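Local coordinates for protein pyocin-S2 (Pseudomonas aeruginosa, PDB 4QKO) that cleaves chromosomal DNA of sensitive cells through this C-terminal HNH nuclease domain, here captured in complex with its immunity protein, at residues 102-107 with 115-120; 19-24 with 64-69; 84-89 with 96-101. All coordinates share one frame; numbering follows the deposited sequence.

Contacts 1 and 3 share one small antiparallel sheet: strand 99-102, whose H101 binds the magnesium ion, leaves contact 3 and enters contact 1, where it pairs with strand 118-121. The centres of these two contacts lie about 17 Å apart, and V119 O sits 3.0 Å from H101 N, probably as a hydrogen bond. Contact 2 lies about 14 Å from contact 3 and 21 Å from contact 1, centre to centre, yet touches both through L22, which packs on I98 and P84 of contact 3 and on A120 of contact 1. The W21 side chain remains about 12 Å from that of H101, so contact 2 does not reach the metal site.

Contact 1 (102-107 with 115-120); sequences HKVRIA and MGNLVA
N117 swings its CG roughly trans to the backbone N (chi1 -159°), which lays the carboxamide along the backbone of V104; H102, with CG opposite its own carbonyl carbon (chi1 -74°), brings its ring beside L118. The amide then grips V104 twice. OD1 takes V104 N in its carbonyl plane on a lone pair at 2.7 Å, while ND2 donates to V104 O at 3.1 Å, only 3° out of the amide plane. A second bond from ND2, to G111 O, further restrains the group's rotation. The N117 backbone adds a bond from K103 N to N117 O, 2.8 Å long. Over one face of the H102 imidazole, offset toward the rim, lies L118 CD2, 3.7 Å from the ring centroid in a CH-pi contact; N117 ND2 comes to the ring edge, and H102 NE2 is engaged by V112 O. K103 rests CD on V119 CG1 (3.8 Å), and a bend at chi3 turns CE toward G116 O. Such an asparagine tying the loop between the two strands is consistent with the N of the HNH motif. Strand 118-121 runs between strands 31-32 and 99-102, and helix 49-62 covers L118 with W49 and F52 while W49 also meets the H102 ring.

Contact 2 (19-24 with 64-69); sequences GNWLGA and PELSKQ
A side-chain amide docked on a loop backbone, with a small apolar patch beside it, joins G19-W21, between strands 8-9 and 31-32, to L66 and Q69 in the connection between helices 49-62 and 72-78. Q69 extends beyond CG (chi2 -178°) and delivers OE1 to W21 N, 2.7 Å away; the donor is tilted 22° from the carbonyl plane. The same oxygen accepts a hydrogen bond from a water at 2.7 Å, and that water in turn accepts from L22 N at 3.1 Å, so OE1 serves two successive backbone N-H groups, one directly and one through the water. G19 O packs against the amide, 3.0 Å from Q69 CD, without bonding to it. Next to this amide, L66 CD2 approaches W21 CE3 at 3.9 Å and also lies near W21 CB. L22 CD2 covers one face of the indole, NE1 bonds to P32 O, and F56, W57 and V60 of helix 49-62 pack around the ring. Because OE1 receives N-H and water donors while NE2 donates to S18 O, the two ends of the Q69 amide are chemically distinguished: a flipped amide would set NE2 against W21 N, donor to donor, and OE1 against S18 O, acceptor to acceptor.

Contact 3 (84-89 with 96-101); sequences PYVRES and IKIEIH. With MG (magnesium ion), chain O.
Y85 carries K97 over one face of its phenol ring, CE standing 3.6 Å from the centroid in a CH-pi contact. The K97 chain runs extended as far as CE and turns at chi4 (-127°), which leaves NZ in an off-centre cation-pi approach at 4.6 Å from the Y85 centroid. At the ring edge, in its plane, I96 CD1 reaches Y85 CE2 at 3.4 Å; the two side chains lie alongside each other, pointing the same way. Next along the chains, V86 CG1 meets I98 CD1 at 3.5 Å, and P84 CG touches I98 CG1. Two backbone bonds flank the Y85-K97 bridge: I98 N to P84 O, 3.0 Å, and V86 N to I96 O, 2.9 Å. Past this bridge the 96-101 chain becomes the first strand of the HNH beta-beta-alpha metal finger, hydrogen-bonded through E99 and H101 to V121 and V119 of the next strand. H101 ND1 binds the magnesium ion at 2.2 Å; a water holds another position at 2.1 Å and H126 is a further ligand. The H101 ring also meets H130, which by similarity joins these histidines in a zinc site. W57 of helix 49-62 backs P84 and I98. The immunity protein takes the polar ends: its H34 bonds Y85 OH, its E31 forms a salt bridge with K97 NZ, which also donates to A83 O of the nuclease, and its Y56 hydroxyl meets Y85 O.

Contact 1 (102-107 with 115-120)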
# COMPACT_ATOMS: atom_id res chain seq x y z
N HIS B 102 2.29 13.92 10.79
CA HIS B 102 2.23 15.36 10.92
C HIS B 102 3.62 15.90 11.18
O HIS B 102 4.33 15.44 12.07
CB HIS B 102 1.31 15.69 12.08
CG HIS B 102 -0.13 15.48 11.76
ND1 HIS B 102 -0.73 14.24 11.85
CD2 HIS B 102 -1.05 16.31 11.22
CE1 HIS B 102 -1.99 14.33 11.46
NE2 HIS B 102 -2.21 15.58 11.07
N LYS B 103 4.04 16.89 10.44
CA LYS B 103 5.37 17.48 10.68
C LYS B 103 5.46 18.23 12.00
O LYS B 103 6.42 18.07 12.74
CB LYS B 103 5.75 18.42 9.56
CG LYS B 103 5.59 17.79 8.20
CD LYS B 103 6.57 18.37 7.20
CE LYS B 103 6.07 19.67 6.63
NZ LYS B 103 7.26 20.49 6.27
N VAL B 104 4.45 19.05 12.29
CA VAL B 104 4.28 19.72 13.59
C VAL B 104 3.20 19.03 14.42
O VAL B 104 2.08 18.87 13.98
CB VAL B 104 3.95 21.22 13.40
CG1 VAL B 104 3.79 21.94 14.75
CG2 VAL B 104 5.02 21.90 12.56
N ARG B 105 3.52 18.63 15.66
CA ARG B 105 2.58 17.87 16.47
C ARG B 105 1.39 18.73 16.67
O ARG B 105 1.52 19.96 16.80
CB ARG B 105 3.18 17.43 17.81
CG ARG B 105 4.41 16.54 17.66
CD ARG B 105 4.64 15.51 18.77
NE ARG B 105 4.31 15.94 20.14
CZ ARG B 105 5.01 16.81 20.88
NH1 ARG B 105 6.11 17.42 20.42
NH2 ARG B 105 4.58 17.10 22.11
N ILE B 106 0.23 18.09 16.68
CA ILE B 106 -1.02 18.80 16.91
C ILE B 106 -1.00 19.44 18.32
O ILE B 106 -1.42 20.57 18.50
CB ILE B 106 -2.18 17.83 16.73
CG1 ILE B 106 -2.23 17.42 15.27
CG2 ILE B 106 -3.52 18.42 17.15
CD1 ILE B 106 -2.62 16.00 15.09
N ALA B 107 -0.46 18.72 19.31
CA ALA B 107 -0.21 19.30 20.65
C ALA B 107 0.72 20.52 20.64
O ALA B 107 0.65 21.31 21.57
CB ALA B 107 0.31 18.22 21.58
N MET B 115 -2.60 20.71 4.73
CA MET B 115 -1.71 19.94 3.81
C MET B 115 -0.27 20.28 3.90
O MET B 115 0.55 19.46 3.57
CB MET B 115 -2.13 20.11 2.35
CG MET B 115 -3.56 19.68 2.09
SD MET B 115 -3.94 17.93 2.34
CE MET B 115 -5.57 17.89 2.97
N GLY B 116 0.06 21.48 4.32
CA GLY B 116 1.46 21.85 4.60
C GLY B 116 2.03 21.16 5.86
O GLY B 116 3.25 21.26 6.08
N ASN B 117 1.21 20.47 6.66
CA ASN B 117 1.68 19.82 7.84
C ASN B 117 1.83 18.31 7.62
O ASN B 117 2.10 17.63 8.57
CB ASN B 117 0.68 19.96 9.00
CG ASN B 117 1.34 19.75 10.39
OD1 ASN B 117 2.54 19.87 10.54
ND2 ASN B 117 0.53 19.40 11.38
N LEU B 118 1.41 17.81 6.47
CA LEU B 118 1.42 16.36 6.23
C LEU B 118 2.55 15.88 5.34
O LEU B 118 2.93 16.53 4.38
CB LEU B 118 0.11 15.98 5.64
CG LEU B 118 -1.09 16.40 6.45
CD1 LEU B 118 -2.28 15.92 5.70
CD2 LEU B 118 -1.07 15.82 7.83
N VAL B 119 3.08 14.73 5.70
CA VAL B 119 3.99 13.97 4.81
C VAL B 119 3.59 12.48 4.71
O VAL B 119 3.05 11.90 5.64
CB VAL B 119 5.46 14.04 5.26
CG1 VAL B 119 6.10 15.36 4.87
CG2 VAL B 119 5.59 13.84 6.74
N ALA B 120 3.93 11.83 3.59
CA ALA B 120 3.73 10.42 3.42
C ALA B 120 5.11 9.84 3.66
O ALA B 120 6.07 10.28 3.01
CB ALA B 120 3.26 10.06 2.02

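Contact 2 (19-24 with 64-69)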
# COMPACT_ATOMS: atom_id res chain seq x y z
N GLY B 19 7.80 12.56 -11.18
CA GLY B 19 7.35 11.25 -11.63
C GLY B 19 7.57 10.08 -10.66
O GLY B 19 7.15 8.96 -10.95
N ASN B 20 8.26 10.28 -9.54
CA ASN B 20 8.36 9.19 -8.55
C ASN B 20 8.08 9.76 -7.16
O ASN B 20 8.96 9.88 -6.29
CB ASN B 20 9.76 8.59 -8.65
CG ASN B 20 10.00 7.48 -7.67
OD1 ASN B 20 9.06 6.84 -7.22
ND2 ASN B 20 11.26 7.27 -7.30
N TRP B 21 6.83 10.18 -6.93
CA TRP B 21 6.46 10.86 -5.71
C TRP B 21 6.89 10.18 -4.44
O TRP B 21 7.56 10.78 -3.57
CB TRP B 21 4.95 11.14 -5.75
CG TRP B 21 4.32 11.56 -4.50
CD1 TRP B 21 4.73 12.56 -3.68
CD2 TRP B 21 3.12 11.02 -3.92
NE1 TRP B 21 3.90 12.63 -2.60
CE2 TRP B 21 2.90 11.72 -2.72
CE3 TRP B 21 2.22 10.00 -4.31
CZ2 TRP B 21 1.81 11.44 -1.87
CZ3 TRP B 21 1.13 9.76 -3.49
CH2 TRP B 21 0.93 10.45 -2.28
N LEU B 22 6.52 8.92 -4.31
CA LEU B 22 6.75 8.13 -3.11
C LEU B 22 8.20 7.65 -2.94
O LEU B 22 8.57 7.19 -1.86
CB LEU B 22 5.75 6.97 -2.95
CG LEU B 22 4.33 7.49 -2.68
CD1 LEU B 22 3.39 6.35 -2.43
CD2 LEU B 22 4.18 8.53 -1.57
N GLY B 23 9.02 7.90 -3.92
CA GLY B 23 10.51 7.73 -3.75
C GLY B 23 11.00 8.57 -2.58
O GLY B 23 11.90 8.14 -1.85
N ALA B 24 10.40 9.76 -2.36
CA ALA B 24 10.76 10.61 -1.21
C ALA B 24 10.28 10.11 0.17
O ALA B 24 10.67 10.66 1.22
CB ALA B 24 10.30 12.08 -1.43
N PRO B 64 -4.85 11.70 -12.81
CA PRO B 64 -4.21 11.22 -14.05
C PRO B 64 -2.69 11.12 -13.99
O PRO B 64 -2.14 10.21 -14.59
CB PRO B 64 -4.65 12.25 -15.12
CG PRO B 64 -5.82 12.94 -14.54
CD PRO B 64 -5.88 12.73 -13.05
N GLU B 65 -2.02 12.00 -13.28
CA GLU B 65 -0.56 11.90 -13.26
C GLU B 65 -0.01 10.91 -12.23
O GLU B 65 0.87 10.06 -12.55
CB GLU B 65 0.08 13.30 -13.13
CG GLU B 65 -0.05 14.14 -14.41
CD GLU B 65 0.49 13.42 -15.67
OE1 GLU B 65 1.63 12.84 -15.64
OE2 GLU B 65 -0.22 13.40 -16.70
N LEU B 66 -0.46 11.02 -11.00
CA LEU B 66 0.02 10.16 -9.93
C LEU B 66 -0.39 8.73 -10.13
O LEU B 66 0.35 7.84 -9.77
CB LEU B 66 -0.54 10.62 -8.59
CG LEU B 66 -0.03 11.98 -8.12
CD1 LEU B 66 -0.92 12.57 -7.01
CD2 LEU B 66 1.44 11.85 -7.68
N SER B 67 -1.56 8.47 -10.69
CA SER B 67 -1.96 7.06 -10.84
C SER B 67 -1.06 6.27 -11.78
O SER B 67 -0.96 5.08 -11.63
CB SER B 67 -3.44 6.95 -11.30
OG SER B 67 -3.54 7.44 -12.59
N LYS B 68 -0.33 6.93 -12.65
CA LYS B 68 0.68 6.24 -13.47
C LYS B 68 1.86 5.63 -12.67
O LYS B 68 2.59 4.76 -13.19
CB LYS B 68 1.24 7.19 -14.57
CG LYS B 68 0.13 7.84 -15.36
CD LYS B 68 0.53 8.48 -16.67
CE LYS B 68 1.44 9.67 -16.51
NZ LYS B 68 1.31 10.61 -17.68
N GLN B 69 2.04 6.05 -11.42
CA GLN B 69 3.16 5.63 -10.61
C GLN B 69 2.85 4.40 -9.78
O GLN B 69 3.65 4.03 -8.91
CB GLN B 69 3.63 6.77 -9.69
CG GLN B 69 3.90 8.08 -10.47
CD GLN B 69 4.43 9.25 -9.61
OE1 GLN B 69 4.87 9.08 -8.51
NE2 GLN B 69 4.43 10.41 -10.18
O HOH W 1 4.70 7.48 -6.34

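Contact 3 (84-89 with 96-101)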
# COMPACT_ATOMS: atom_id res chain seq x y z
N PRO B 84 -1.27 2.35 -0.18
CA PRO B 84 -0.51 1.35 -0.85
C PRO B 84 0.42 0.64 0.09
O PRO B 84 0.90 1.21 1.08
CB PRO B 84 0.29 2.11 -1.88
CG PRO B 84 0.32 3.53 -1.39
CD PRO B 84 -0.87 3.72 -0.54
N TYR B 85 0.73 -0.59 -0.29
CA TYR B 85 1.82 -1.32 0.37
C TYR B 85 3.20 -0.76 -0.04
O TYR B 85 3.39 -0.31 -1.18
CB TYR B 85 1.76 -2.85 -0.00
CG TYR B 85 0.54 -3.55 0.59
CD1 TYR B 85 -0.70 -3.53 -0.09
CD2 TYR B 85 0.59 -4.16 1.77
CE1 TYR B 85 -1.82 -4.17 0.42
CE2 TYR B 85 -0.49 -4.83 2.29
CZ TYR B 85 -1.71 -4.80 1.63
OH TYR B 85 -2.84 -5.44 2.16
N VAL B 86 4.13 -0.66 0.93
CA VAL B 86 5.50 -0.28 0.61
C VAL B 86 6.32 -1.49 0.13
O VAL B 86 5.93 -2.67 0.21
CB VAL B 86 6.23 0.46 1.75
CG1 VAL B 86 5.41 1.67 2.15
CG2 VAL B 86 6.41 -0.46 2.96
N ARG B 87 7.44 -1.16 -0.42
CA ARG B 87 8.43 -2.16 -0.82
C ARG B 87 8.86 -2.93 0.39
O ARG B 87 8.90 -2.40 1.51
CB ARG B 87 9.63 -1.49 -1.46
CG ARG B 87 9.37 -0.96 -2.85
CD ARG B 87 10.52 -0.05 -3.28
NE ARG B 87 10.28 0.46 -4.64
CZ ARG B 87 10.50 -0.23 -5.75
NH1 ARG B 87 11.06 -1.44 -5.74
NH2 ARG B 87 10.17 0.33 -6.91
N GLU B 88 9.19 -4.20 0.19
CA GLU B 88 9.66 -5.05 1.25
C GLU B 88 10.78 -4.39 2.04
O GLU B 88 10.79 -4.49 3.26
CB GLU B 88 10.11 -6.40 0.66
CG GLU B 88 8.91 -7.32 0.36
CD GLU B 88 8.46 -8.15 1.58
OE1 GLU B 88 9.28 -8.34 2.52
OE2 GLU B 88 7.30 -8.61 1.62
N SER B 89 11.67 -3.68 1.34
CA SER B 89 12.83 -3.00 2.02
C SER B 89 12.45 -1.89 2.98
O SER B 89 13.29 -1.39 3.77
CB SER B 89 13.86 -2.56 0.96
OG SER B 89 13.32 -1.61 0.07
N ILE B 96 3.28 -2.29 6.95
CA ILE B 96 3.60 -2.60 5.60
C ILE B 96 2.97 -1.61 4.58
O ILE B 96 3.11 -1.81 3.42
CB ILE B 96 3.30 -4.12 5.26
CG1 ILE B 96 1.82 -4.44 5.37
CG2 ILE B 96 4.06 -5.01 6.25
CD1 ILE B 96 1.47 -5.82 4.85
N LYS B 97 2.37 -0.52 5.05
CA LYS B 97 1.71 0.47 4.20
C LYS B 97 2.27 1.87 4.43
O LYS B 97 2.85 2.15 5.50
CB LYS B 97 0.20 0.45 4.45
CG LYS B 97 -0.39 -0.67 3.66
CD LYS B 97 -1.78 -0.93 4.07
CE LYS B 97 -2.46 -1.82 3.05
NZ LYS B 97 -3.70 -1.15 2.63
N ILE B 98 2.18 2.70 3.41
CA ILE B 98 2.49 4.10 3.52
C ILE B 98 1.63 4.73 4.65
O ILE B 98 0.37 4.49 4.77
CB ILE B 98 2.23 4.86 2.22
CG1 ILE B 98 3.23 4.52 1.07
CG2 ILE B 98 2.27 6.34 2.44
CD1 ILE B 98 4.66 5.02 1.27
N GLU B 99 2.30 5.54 5.46
CA GLU B 99 1.66 6.26 6.56
C GLU B 99 1.73 7.77 6.36
O GLU B 99 2.68 8.28 5.84
CB GLU B 99 2.29 5.88 7.92
CG GLU B 99 2.17 4.38 8.22
CD GLU B 99 3.05 3.86 9.39
OE1 GLU B 99 3.79 4.67 10.00
OE2 GLU B 99 3.03 2.64 9.70
N ILE B 100 0.71 8.48 6.84
CA ILE B 100 0.70 9.95 6.83
C ILE B 100 0.96 10.47 8.23
O ILE B 100 0.22 10.09 9.16
CB ILE B 100 -0.66 10.42 6.31
CG1 ILE B 100 -0.75 10.04 4.84
CG2 ILE B 100 -0.83 11.93 6.40
CD1 ILE B 100 -2.10 10.25 4.21
N HIS B 101 2.04 11.26 8.37
CA HIS B 101 2.63 11.80 9.65
C HIS B 101 2.42 13.32 9.61
O HIS B 101 2.43 13.92 8.52
CB HIS B 101 4.14 11.39 9.71
CG HIS B 101 5.13 12.32 10.42
ND1 HIS B 101 5.63 12.06 11.70
CD2 HIS B 101 5.86 13.37 9.96
CE1 HIS B 101 6.53 12.98 12.02
NE2 HIS B 101 6.69 13.79 10.98
MG MG O . 4.34 10.61 12.69
O HOH W 2 2.55 11.68 13.05